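Local structure of HTH-type transcriptional regulator MmpR5 (Mycobacterium tuberculosis, 4NB5) at residues Arg72-Ile75 with Gln76-Phe79; Ala102-Arg105 with Glu106-Arg109; Leu117-Val120 with Gly121-Ala124; Arg132-Arg135 with Leu136-Met139. The protein represses transcription of genes for several MmpS-MmpL transport systems, and controls its own expression, by binding as a homodimer directly to their promoter regions. All coordinates share one frame; numbering follows the deposited sequence.

Along the chain the four contacts follow one another from interaction 1 to interaction 4. Interaction 1 closes helix 64-77, at the end of the probable helix-turn-helix motif, and touches interaction 2, whose centre is about 11 Å away near the start of helix 99-124; both meet the bound octadecanoate ester. Interaction 3 occupies the far end of helix 99-124, its centre about 23 Å from that of interaction 2. Interaction 4 opens helix 134-159 and packs on interaction 3 through Leu122 and Leu136, their centres about 10 Å apart. All four touch the second subunit, so the ligand pocket and the far end of the helical arm both border the dimer partner.

Interaction 1: Arg72-Ile75 with Gln76-Phe79; sequences RMLI and QFGF. With 2JT (1,3-dihydroxypropan-2-yl octadecanoate), chain E.
Met73 and Phe77 lie side by side on the last turns of helix 64-77, their side chains pointing the same way. Met73 CG comes from above, at the CE2-CZ side of the ring, 3.4 Å from Phe77 CE2, while Met73 SD, in one of its two conformers, sits 4.9 Å from the ring centroid, an oblique Met-aromatic contact. Met73 has CG anti to its backbone N (chi1 -176°), which sets CG and the thioether alongside the Phe77 ring. The same ring face also receives a carbonyl: Met73 O lies 3.4 Å above the plane, offset toward the rim, and accepts the Phe77 N bond. Leu74 CD2 reaches both aromatics obliquely, 4.4 Å from Phe77 CD2 and 4.3 Å from Phe79 CD2. The helix ends here in a Schellman motif, at the close of the probable helix-turn-helix motif: Gly78 has a positive phi of 99°, and Leu74 O takes a bond from Phe79 N at 3.0 Å plus a weak one from Gly78 N. Gly78 N also bonds to Ile75 O. The turn delivers Phe77 and Phe79 to the ligand pocket. Phe79 CZ is 3.3 Å from C04 of the octadecanoate ester, and Phe77 O is 2.8 Å from its hydroxyl O08, whose proton could go instead to Gly103 O. Gln76 NE2 bonds to Ser29 O of the second subunit.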
loop_
_atom_site.group_PDB
_atom_site.type_symbol
_atom_site.label_atom_id
_atom_site.label_comp_id
_atom_site.label_asym_id
_atom_site.label_seq_id
_atom_site.Cartn_x
_atom_site.Cartn_y
_atom_site.Cartn_z
ATOM N N ARG B 72 8.387 -11.410 -0.003
ATOM C CA ARG B 72 8.252 -10.144 -0.704
ATOM C C ARG B 72 6.821 -9.953 -1.212
ATOM O O ARG B 72 6.268 -8.859 -1.123
ATOM C CB ARG B 72 9.244 -10.093 -1.869
ATOM C CG ARG B 72 9.279 -8.761 -2.608
ATOM C CD ARG B 72 10.387 -8.746 -3.656
ATOM N NE ARG B 72 11.634 -9.298 -3.122
ATOM C CZ ARG B 72 12.307 -10.321 -3.646
ATOM N NH1 ARG B 72 11.888 -10.933 -4.750
ATOM N NH2 ARG B 72 13.425 -10.735 -3.063
ATOM N N MET B 73 6.227 -11.028 -1.722
ATOM C CA MET B 73 4.864 -10.981 -2.222
ATOM C C MET B 73 3.879 -10.671 -1.096
ATOM O O MET B 73 2.994 -9.832 -1.244
ATOM C CB MET B 73 4.528 -12.315 -2.876
ATOM C CG MET B 73 3.161 -12.379 -3.520
ATOM S SD MET B 73 2.932 -13.892 -4.484
ATOM C CE MET B 73 4.632 -14.351 -4.855
ATOM N N LEU B 74 4.033 -11.354 0.032
ATOM C CA LEU B 74 3.125 -11.141 1.151
ATOM C C LEU B 74 3.274 -9.746 1.745
ATOM O O LEU B 74 2.318 -9.196 2.291
ATOM C CB LEU B 74 3.343 -12.202 2.237
ATOM C CG LEU B 74 2.955 -13.631 1.852
ATOM C CD1 LEU B 74 3.277 -14.594 2.986
ATOM C CD2 LEU B 74 1.483 -13.739 1.473
ATOM N N ILE B 75 4.475 -9.176 1.675
ATOM C CA ILE B 75 4.673 -7.795 2.110
ATOM C C ILE B 75 3.908 -6.861 1.159
ATOM O O ILE B 75 3.202 -5.957 1.603
ATOM C CB ILE B 75 6.176 -7.423 2.154
ATOM C CG1 ILE B 75 6.848 -8.108 3.348
ATOM C CG2 ILE B 75 6.358 -5.910 2.252
ATOM C CD1 ILE B 75 8.379 -8.090 3.311
ATOM N N GLN B 76 4.023 -7.103 -0.140
ATOM C CA GLN B 76 3.328 -6.276 -1.125
ATOM C C GLN B 76 1.816 -6.373 -0.941
ATOM O O GLN B 76 1.111 -5.377 -1.079
ATOM C CB GLN B 76 3.698 -6.702 -2.545
ATOM C CG GLN B 76 3.050 -5.842 -3.624
ATOM C CD GLN B 76 3.015 -6.530 -4.973
ATOM O OE1 GLN B 76 2.636 -7.698 -5.079
ATOM N NE2 GLN B 76 3.414 -5.808 -6.015
ATOM N N PHE B 77 1.321 -7.575 -0.643
ATOM C CA PHE B 77 -0.105 -7.767 -0.381
ATOM C C PHE B 77 -0.557 -7.093 0.925
ATOM O O PHE B 77 -1.753 -6.878 1.132
ATOM C CB PHE B 77 -0.465 -9.254 -0.347
ATOM C CG PHE B 77 -0.384 -9.936 -1.687
ATOM C CD1 PHE B 77 -0.413 -9.207 -2.867
ATOM C CD2 PHE B 77 -0.275 -11.314 -1.760
ATOM C CE1 PHE B 77 -0.340 -9.846 -4.097
ATOM C CE2 PHE B 77 -0.201 -11.957 -2.986
ATOM C CZ PHE B 77 -0.233 -11.221 -4.154
ATOM N N GLY B 78 0.387 -6.768 1.802
ATOM C CA GLY B 78 0.080 -6.020 3.002
ATOM C C GLY B 78 -0.065 -6.875 4.248
ATOM O O GLY B 78 -0.430 -6.362 5.302
ATOM N N PHE B 79 0.228 -8.170 4.145
ATOM C CA PHE B 79 -0.047 -9.076 5.262
ATOM C C PHE B 79 1.077 -9.189 6.282
ATOM O O PHE B 79 0.809 -9.374 7.469
ATOM C CB PHE B 79 -0.371 -10.491 4.765
ATOM C CG PHE B 79 -1.633 -10.583 3.952
ATOM C CD1 PHE B 79 -2.859 -10.273 4.513
ATOM C CD2 PHE B 79 -1.594 -11.003 2.633
ATOM C CE1 PHE B 79 -4.023 -10.359 3.767
ATOM C CE2 PHE B 79 -2.756 -11.095 1.884
ATOM C CZ PHE B 79 -3.972 -10.771 2.459
HETATM C C10 2JT E . -5.217 -13.244 -0.783
HETATM C C13 2JT E . -6.666 -14.279 -4.398
HETATM C C15 2JT E . -9.156 -14.244 -4.331
HETATM C C17 2JT E . -10.714 -14.892 -6.126
HETATM C C20 2JT E . -12.619 -18.194 -5.648
HETATM C C21 2JT E . -14.075 -18.037 -5.526
HETATM C C22 2JT E . -14.626 -18.869 -4.355
HETATM C C24 2JT E . -14.589 -21.081 -3.291
HETATM O O01 2JT E . -6.243 -10.881 -2.560
HETATM C C02 2JT E . -6.145 -10.896 -1.365
HETATM O O03 2JT E . -5.207 -10.025 -0.928
HETATM C C04 2JT E . -5.300 -9.091 -0.099
HETATM C C05 2JT E . -6.703 -8.565 -0.028
HETATM O O06 2JT E . -7.224 -8.750 1.226
HETATM C C07 2JT E . -4.236 -8.176 -0.839
HETATM O O08 2JT E . -4.128 -7.134 -0.256
HETATM C C09 2JT E . -6.313 -12.144 -0.431
HETATM C C11 2JT E . -5.726 -14.244 -1.836
HETATM C C12 2JT E . -6.241 -13.484 -3.139
HETATM C C14 2JT E . -7.914 -13.701 -5.031
HETATM C C16 2JT E . -10.403 -13.968 -5.027
HETATM C C18 2JT E . -10.905 -16.259 -5.688
HETATM C C19 2JT E . -11.944 -17.078 -6.489
HETATM C C23 2JT E . -14.629 -20.321 -4.538
HETATM C C25 2JT E . -14.186 -22.497 -3.701
#

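Interaction 2: Ala102-Arg105 with Glu106-Arg109; sequences AGER and ERIR. With 2JT (1,3-dihydroxypropan-2-yl octadecanoate), chain E.
The glycerol end of the octadecanoate ester is held against helix 99-124 near its start, where Gly103, Glu104, Glu106 and Arg107 form one wall of the ligand pocket. Glu104 and Arg107 run side by side in the same direction, their carboxylate and guanidinium planes 38° apart. Their charged ends do not meet: Glu104 OE2 stays 5.1 Å from Arg107 NE, and the carboxylate comes nearer to the aliphatic CB and CD of Arg107. Glu104 turns at chi2 (-58°), which brings OE1 round to accept a hydrogen bond of 3.3 Å from ligand O06. Arg107 offers the ligand its chain instead of its charge, with CD 3.6 Å from ligand C05. The second hydroxyl, O08, comes to 2.6 Å from Gly103 O, though where its single proton goes is not settled. Gly103 O already accepts the helical bond from Arg107 N at 3.1 Å, so this carbonyl faces both backbone and ligand. Glu106 CB lies 3.5 Å from O08, while the Glu106 carboxylate leads away to a salt bridge with Arg109 of the third subunit. Ile108 packs against Val150 and Leu154 of helix 134-159. Arg107 NH2 of the second subunit also bonds to the ligand. Small-molecule sites at the junction of the DNA-binding and dimerisation regions, bordered by both subunits, are characteristic of MarR-family regulators, and this pocket fits that pattern.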
loop_
_atom_site.group_PDB
_atom_site.type_symbol
_atom_site.label_atom_id
_atom_site.label_comp_id
_atom_site.label_asym_id
_atom_site.label_seq_id
_atom_site.Cartn_x
_atom_site.Cartn_y
_atom_site.Cartn_z
ATOM N N ALA B 102 -5.114 -4.645 6.965
ATOM C CA ALA B 102 -4.032 -4.062 6.173
ATOM C C ALA B 102 -4.063 -4.588 4.735
ATOM O O ALA B 102 -3.855 -3.844 3.766
ATOM C CB ALA B 102 -2.691 -4.363 6.822
ATOM N N GLY B 103 -4.345 -5.872 4.591
ATOM C CA GLY B 103 -4.517 -6.466 3.278
ATOM C C GLY B 103 -5.650 -5.809 2.503
ATOM O O GLY B 103 -5.524 -5.526 1.297
ATOM N N GLU B 104 -6.763 -5.558 3.183
ATOM C CA GLU B 104 -7.892 -4.899 2.532
ATOM C C GLU B 104 -7.567 -3.465 2.130
ATOM O O GLU B 104 -8.085 -2.966 1.132
ATOM C CB GLU B 104 -9.136 -4.926 3.410
ATOM C CG GLU B 104 -9.963 -6.190 3.267
ATOM C CD GLU B 104 -10.432 -6.433 1.838
ATOM O OE1 GLU B 104 -10.257 -7.567 1.354
ATOM O OE2 GLU B 104 -10.967 -5.495 1.206
ATOM N N ARG B 105 -6.727 -2.780 2.897
ATOM C CA ARG B 105 -6.296 -1.437 2.507
ATOM C C ARG B 105 -5.489 -1.482 1.214
ATOM O O ARG B 105 -5.601 -0.598 0.371
ATOM C CB ARG B 105 -5.479 -0.778 3.616
ATOM C CG ARG B 105 -6.300 -0.433 4.833
ATOM C CD ARG B 105 -5.417 0.028 5.967
ATOM N NE ARG B 105 -6.068 -0.125 7.264
ATOM C CZ ARG B 105 -5.463 -0.571 8.361
ATOM N NH1 ARG B 105 -4.182 -0.910 8.336
ATOM N NH2 ARG B 105 -6.145 -0.678 9.492
ATOM N N GLU B 106 -4.669 -2.513 1.052
ATOM C CA GLU B 106 -3.918 -2.661 -0.181
ATOM C C GLU B 106 -4.885 -2.901 -1.343
ATOM O O GLU B 106 -4.649 -2.439 -2.460
ATOM C CB GLU B 106 -2.912 -3.804 -0.078
ATOM C CG GLU B 106 -2.282 -4.206 -1.402
ATOM C CD GLU B 106 -1.429 -3.107 -2.003
ATOM O OE1 GLU B 106 -0.931 -3.287 -3.135
ATOM O OE2 GLU B 106 -1.254 -2.063 -1.342
ATOM N N ARG B 107 -5.982 -3.610 -1.077
ATOM C CA ARG B 107 -7.001 -3.823 -2.105
ATOM C C ARG B 107 -7.660 -2.516 -2.539
ATOM O O ARG B 107 -7.985 -2.347 -3.720
ATOM C CB ARG B 107 -8.074 -4.800 -1.635
ATOM C CG ARG B 107 -7.692 -6.241 -1.849
ATOM C CD ARG B 107 -8.818 -7.043 -2.483
ATOM N NE ARG B 107 -9.457 -6.359 -3.610
ATOM C CZ ARG B 107 -9.146 -6.538 -4.892
ATOM N NH1 ARG B 107 -8.186 -7.380 -5.253
ATOM N NH2 ARG B 107 -9.803 -5.864 -5.824
ATOM N N ILE B 108 -7.859 -1.593 -1.605
ATOM C CA ILE B 108 -8.378 -0.273 -1.957
ATOM C C ILE B 108 -7.450 0.387 -2.969
ATOM O O ILE B 108 -7.903 0.939 -3.973
ATOM C CB ILE B 108 -8.488 0.651 -0.735
ATOM C CG1 ILE B 108 -9.568 0.146 0.219
ATOM C CG2 ILE B 108 -8.794 2.077 -1.178
ATOM C CD1 ILE B 108 -9.676 0.965 1.489
ATOM N N ARG B 109 -6.149 0.321 -2.707
ATOM C CA ARG B 109 -5.170 0.873 -3.635
ATOM C C ARG B 109 -5.259 0.174 -4.982
ATOM O O ARG B 109 -5.238 0.812 -6.033
ATOM C CB ARG B 109 -3.752 0.734 -3.096
ATOM C CG ARG B 109 -2.729 1.029 -4.170
ATOM C CD ARG B 109 -1.362 1.354 -3.634
ATOM N NE ARG B 109 -0.503 1.818 -4.721
ATOM C CZ ARG B 109 0.701 2.357 -4.558
ATOM N NH1 ARG B 109 1.211 2.514 -3.341
ATOM N NH2 ARG B 109 1.394 2.741 -5.621
HETATM C C10 2JT E . -5.217 -13.244 -0.783
HETATM C C13 2JT E . -6.666 -14.279 -4.398
HETATM C C15 2JT E . -9.156 -14.244 -4.331
HETATM C C17 2JT E . -10.714 -14.892 -6.126
HETATM C C20 2JT E . -12.619 -18.194 -5.648
HETATM C C21 2JT E . -14.075 -18.037 -5.526
HETATM C C22 2JT E . -14.626 -18.869 -4.355
HETATM C C24 2JT E . -14.589 -21.081 -3.291
HETATM O O01 2JT E . -6.243 -10.881 -2.560
HETATM C C02 2JT E . -6.145 -10.896 -1.365
HETATM O O03 2JT E . -5.207 -10.025 -0.928
HETATM C C04 2JT E . -5.300 -9.091 -0.099
HETATM C C05 2JT E . -6.703 -8.565 -0.028
HETATM O O06 2JT E . -7.224 -8.750 1.226
HETATM C C07 2JT E . -4.236 -8.176 -0.839
HETATM O O08 2JT E . -4.128 -7.134 -0.256
HETATM C C09 2JT E . -6.313 -12.144 -0.431
HETATM C C11 2JT E . -5.726 -14.244 -1.836
HETATM C C12 2JT E . -6.241 -13.484 -3.139
HETATM C C14 2JT E . -7.914 -13.701 -5.031
HETATM C C16 2JT E . -10.403 -13.968 -5.027
HETATM C C18 2JT E . -10.905 -16.259 -5.688
HETATM C C19 2JT E . -11.944 -17.078 -6.489
HETATM C C23 2JT E . -14.629 -20.321 -4.538
HETATM C C25 2JT E . -14.186 -22.497 -3.701
#

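Interaction 3: Leu117-Val120 with Gly121-Ala124; sequences LADV and GLRA
The Arg123 guanidinium lies flat over the helix backbone one turn earlier, with Asp119 O 3.7 Å above the plane and over its centre. Val120 N lies on that same face, offset toward the rim. The two ends of the group reach side-chain carbons: Arg123 NH1 is 3.8 Å from Asp119 CB and Arg123 NH2 is 3.8 Å from Val120 CG2. A bend at chi3 (-74°) folds the arginine back to this place, and its CG also rests 3.3 Å from Asp119 O. That oxygen therefore has the guanidinium above it as well as the backbone bond from Arg123 N, at 3.0 Å. The neighbouring side chain, Leu122, is set across Asp119, its CD1 4.2 Å from Asp119 OD1, and its CG lies 3.3 Å from Ala118 O.

Regular helical bonds run through this end of helix 99-124, including Gly121 N to Leu117 O. Leu122 packs against Leu136, Arg137 and Arg140 of helix 134-159, while Leu117 and Val120 meet Gln22 of the second subunit and Ala124 meets Ile16 of that subunit. The Asp119 carboxylate and Arg123 guanidinium carry opposite charges but make no salt bridge, with Asp119 OD2 5.0 Å from Arg123 NH1. Any attraction between them is probably weak at this distance; the contacts the arginine makes here are with backbone and aliphatic atoms.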
loop_
_atom_site.group_PDB
_atom_site.type_symbol
_atom_site.label_atom_id
_atom_site.label_comp_id
_atom_site.label_asym_id
_atom_site.label_seq_id
_atom_site.Cartn_x
_atom_site.Cartn_y
_atom_site.Cartn_z
ATOM N N LEU B 117 -6.667 2.575 -14.814
ATOM C CA LEU B 117 -6.509 1.808 -16.047
ATOM C C LEU B 117 -7.775 1.868 -16.894
ATOM O O LEU B 117 -7.708 1.926 -18.121
ATOM C CB LEU B 117 -6.109 0.356 -15.753
ATOM C CG LEU B 117 -4.685 0.213 -15.204
ATOM C CD1 LEU B 117 -4.373 -1.213 -14.787
ATOM C CD2 LEU B 117 -3.656 0.687 -16.231
ATOM N N ALA B 118 -8.936 1.863 -16.247
ATOM C CA ALA B 118 -10.186 1.936 -16.992
ATOM C C ALA B 118 -10.236 3.255 -17.751
ATOM O O ALA B 118 -10.727 3.312 -18.883
ATOM C CB ALA B 118 -11.372 1.799 -16.074
ATOM N N ASP B 119 -9.708 4.315 -17.138
ATOM C CA ASP B 119 -9.659 5.621 -17.796
ATOM C C ASP B 119 -8.765 5.594 -19.043
ATOM O O ASP B 119 -9.088 6.229 -20.055
ATOM C CB ASP B 119 -9.169 6.712 -16.829
ATOM C CG ASP B 119 -10.179 7.043 -15.745
ATOM O OD1 ASP B 119 -11.391 6.806 -15.946
ATOM O OD2 ASP B 119 -9.751 7.551 -14.686
ATOM N N VAL B 120 -7.653 4.866 -18.972
ATOM C CA VAL B 120 -6.769 4.682 -20.119
ATOM C C VAL B 120 -7.542 4.018 -21.244
ATOM O O VAL B 120 -7.459 4.430 -22.401
ATOM C CB VAL B 120 -5.558 3.793 -19.769
ATOM C CG1 VAL B 120 -4.757 3.422 -21.027
ATOM C CG2 VAL B 120 -4.660 4.480 -18.742
ATOM N N GLY B 121 -8.285 2.971 -20.899
ATOM C CA GLY B 121 -9.061 2.243 -21.883
ATOM C C GLY B 121 -10.141 3.105 -22.511
ATOM O O GLY B 121 -10.374 3.039 -23.725
ATOM N N LEU B 122 -10.799 3.919 -21.692
ATOM C CA LEU B 122 -11.870 4.776 -22.184
ATOM C C LEU B 122 -11.323 5.797 -23.165
ATOM O O LEU B 122 -11.955 6.090 -24.183
ATOM C CB LEU B 122 -12.606 5.465 -21.031
ATOM C CG LEU B 122 -13.519 4.544 -20.211
ATOM C CD1 LEU B 122 -13.898 5.183 -18.889
ATOM C CD2 LEU B 122 -14.773 4.196 -20.995
ATOM N N ARG B 123 -10.132 6.312 -22.890
ATOM C CA ARG B 123 -9.541 7.296 -23.784
ATOM C C ARG B 123 -9.163 6.629 -25.106
ATOM O O ARG B 123 -9.366 7.197 -26.178
ATOM C CB ARG B 123 -8.335 7.977 -23.131
ATOM C CG ARG B 123 -8.713 8.906 -21.985
ATOM C CD ARG B 123 -7.529 9.734 -21.517
ATOM N NE ARG B 123 -6.577 8.939 -20.744
ATOM C CZ ARG B 123 -6.554 8.864 -19.415
ATOM N NH1 ARG B 123 -7.423 9.541 -18.674
ATOM N NH2 ARG B 123 -5.646 8.107 -18.821
ATOM N N ALA B 124 -8.646 5.407 -25.027
ATOM C CA ALA B 124 -8.269 4.651 -26.212
ATOM C C ALA B 124 -9.476 4.345 -27.094
ATOM O O ALA B 124 -9.331 4.141 -28.301
ATOM C CB ALA B 124 -7.577 3.354 -25.803
#

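Interaction 4: Arg132-Arg135 with Leu136-Met139; sequences RSRR and LREM
Two nearby arginines, Arg134 and Arg137, follow different torsions to their partners one turn away. Arg134 has CG anti to the backbone N (chi1 -173°), and its chain, extended from CG to NE, carries NE to Glu138 OE2. Glu138 has CG anti to its carbonyl carbon (chi1 -71°) and then extends, which swings its carboxylate across the Arg134 chain. Glu138 OE2 meets Arg134 NE at 3.0 Å in a salt bridge; the two planar groups are turned 70° against each other, so the link is through one oxygen and not a paired, coplanar one. Arg137 instead bends at chi3 and lays one guanidinium face over the Ser133-Arg134 backbone, with NH1 3.3 Å from Ser133 CB. From there Arg137 NH1 bonds to Pro130 O in the preceding loop.

Helix 134-159 starts here, with Arg137 N bonded to Ser133 O at 3.0 Å. Arg132 O takes two donors: Arg135 NH2 at 3.0 Å, in the carbonyl plane on a lone pair, and a water at 2.7 Å. The same water accepts from Leu136 N at 3.0 Å, bridging the first turn. Arg135 also reaches carbonyls of Leu43 and Cys46 of the second subunit, while Leu136 packs on Leu125. With the carbonyls of Arg132, Pro130 and, in the second subunit, Leu43 and Cys46, and the one carboxylate of Glu138, the positive charges are probably offset by several separate acceptors, and the arginines tie this helix start both to its own loop and to the dimer partner.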
loop_
_atom_site.group_PDB
_atom_site.type_symbol
_atom_site.label_atom_id
_atom_site.label_comp_id
_atom_site.label_asym_id
_atom_site.label_seq_id
_atom_site.Cartn_x
_atom_site.Cartn_y
_atom_site.Cartn_z
ATOM N N ARG B 132 -19.426 0.566 -27.235
ATOM C CA ARG B 132 -18.240 -0.277 -27.104
ATOM C C ARG B 132 -17.553 -0.038 -25.765
ATOM O O ARG B 132 -16.862 -0.921 -25.247
ATOM C CB ARG B 132 -17.254 -0.024 -28.238
ATOM C CG ARG B 132 -16.144 -1.054 -28.320
ATOM C CD ARG B 132 -15.254 -0.859 -29.535
ATOM N NE ARG B 132 -13.979 -1.558 -29.379
ATOM C CZ ARG B 132 -12.911 -1.352 -30.138
ATOM N NH1 ARG B 132 -12.960 -0.480 -31.146
ATOM N NH2 ARG B 132 -11.793 -2.021 -29.897
ATOM N N SER B 133 -17.739 1.153 -25.211
ATOM C CA SER B 133 -17.101 1.539 -23.946
ATOM C C SER B 133 -17.931 1.210 -22.704
ATOM O O SER B 133 -17.499 1.484 -21.582
ATOM C CB SER B 133 -16.784 3.038 -23.946
ATOM O OG SER B 133 -15.606 3.313 -24.670
ATOM N N ARG B 134 -19.108 0.619 -22.892
ATOM C CA ARG B 134 -19.977 0.294 -21.773
ATOM C C ARG B 134 -19.282 -0.562 -20.708
ATOM O O ARG B 134 -19.429 -0.305 -19.518
ATOM C CB ARG B 134 -21.230 -0.430 -22.246
ATOM C CG ARG B 134 -22.246 -0.651 -21.145
ATOM C CD ARG B 134 -23.381 -1.550 -21.608
ATOM N NE ARG B 134 -24.361 -1.790 -20.550
ATOM C CZ ARG B 134 -25.375 -2.647 -20.642
ATOM N NH1 ARG B 134 -25.554 -3.363 -21.746
ATOM N NH2 ARG B 134 -26.212 -2.792 -19.624
ATOM N N ARG B 135 -18.550 -1.586 -21.131
ATOM C CA ARG B 135 -17.861 -2.461 -20.178
ATOM C C ARG B 135 -16.876 -1.691 -19.298
ATOM O O ARG B 135 -16.811 -1.906 -18.082
ATOM C CB ARG B 135 -17.115 -3.572 -20.919
ATOM C CG ARG B 135 -18.015 -4.602 -21.587
ATOM C CD ARG B 135 -17.261 -5.302 -22.709
ATOM N NE ARG B 135 -17.068 -4.404 -23.850
ATOM C CZ ARG B 135 -16.297 -4.655 -24.899
ATOM N NH1 ARG B 135 -15.613 -5.788 -24.981
ATOM N NH2 ARG B 135 -16.212 -3.756 -25.881
ATOM N N LEU B 136 -16.102 -0.800 -19.908
ATOM C CA LEU B 136 -15.135 -0.010 -19.156
ATOM C C LEU B 136 -15.823 0.967 -18.214
ATOM O O LEU B 136 -15.343 1.196 -17.101
ATOM C CB LEU B 136 -14.210 0.757 -20.091
ATOM C CG LEU B 136 -13.090 -0.059 -20.737
ATOM C CD1 LEU B 136 -12.489 0.727 -21.890
ATOM C CD2 LEU B 136 -12.007 -0.434 -19.738
ATOM N N ARG B 137 -16.923 1.569 -18.661
ATOM C CA ARG B 137 -17.651 2.494 -17.798
ATOM C C ARG B 137 -18.181 1.765 -16.572
ATOM O O ARG B 137 -18.127 2.294 -15.457
ATOM C CB ARG B 137 -18.801 3.183 -18.539
ATOM C CG ARG B 137 -18.345 4.217 -19.543
ATOM C CD ARG B 137 -19.502 5.121 -20.002
ATOM N NE ARG B 137 -20.556 4.373 -20.688
ATOM C CZ ARG B 137 -20.554 4.078 -21.991
ATOM N NH1 ARG B 137 -19.556 4.463 -22.771
ATOM N NH2 ARG B 137 -21.555 3.391 -22.517
ATOM N N GLU B 138 -18.698 0.556 -16.775
ATOM C CA GLU B 138 -19.210 -0.263 -15.681
ATOM C C GLU B 138 -18.096 -0.629 -14.698
ATOM O O GLU B 138 -18.288 -0.574 -13.480
ATOM C CB GLU B 138 -19.889 -1.527 -16.225
ATOM C CG GLU B 138 -21.221 -1.261 -16.937
ATOM C CD GLU B 138 -21.844 -2.515 -17.538
ATOM O OE1 GLU B 138 -21.164 -3.563 -17.606
ATOM O OE2 GLU B 138 -23.022 -2.449 -17.948
ATOM N N MET B 139 -16.938 -1.003 -15.234
ATOM C CA MET B 139 -15.750 -1.294 -14.430
ATOM C C MET B 139 -15.379 -0.088 -13.573
ATOM O O MET B 139 -15.241 -0.181 -12.348
ATOM C CB MET B 139 -14.587 -1.608 -15.363
ATOM C CG MET B 139 -13.238 -1.810 -14.695
ATOM S SD MET B 139 -11.962 -2.106 -15.936
ATOM C CE MET B 139 -10.490 -2.276 -14.917
HETATM O O HOH W 1 -15.575 -1.204 -22.857
#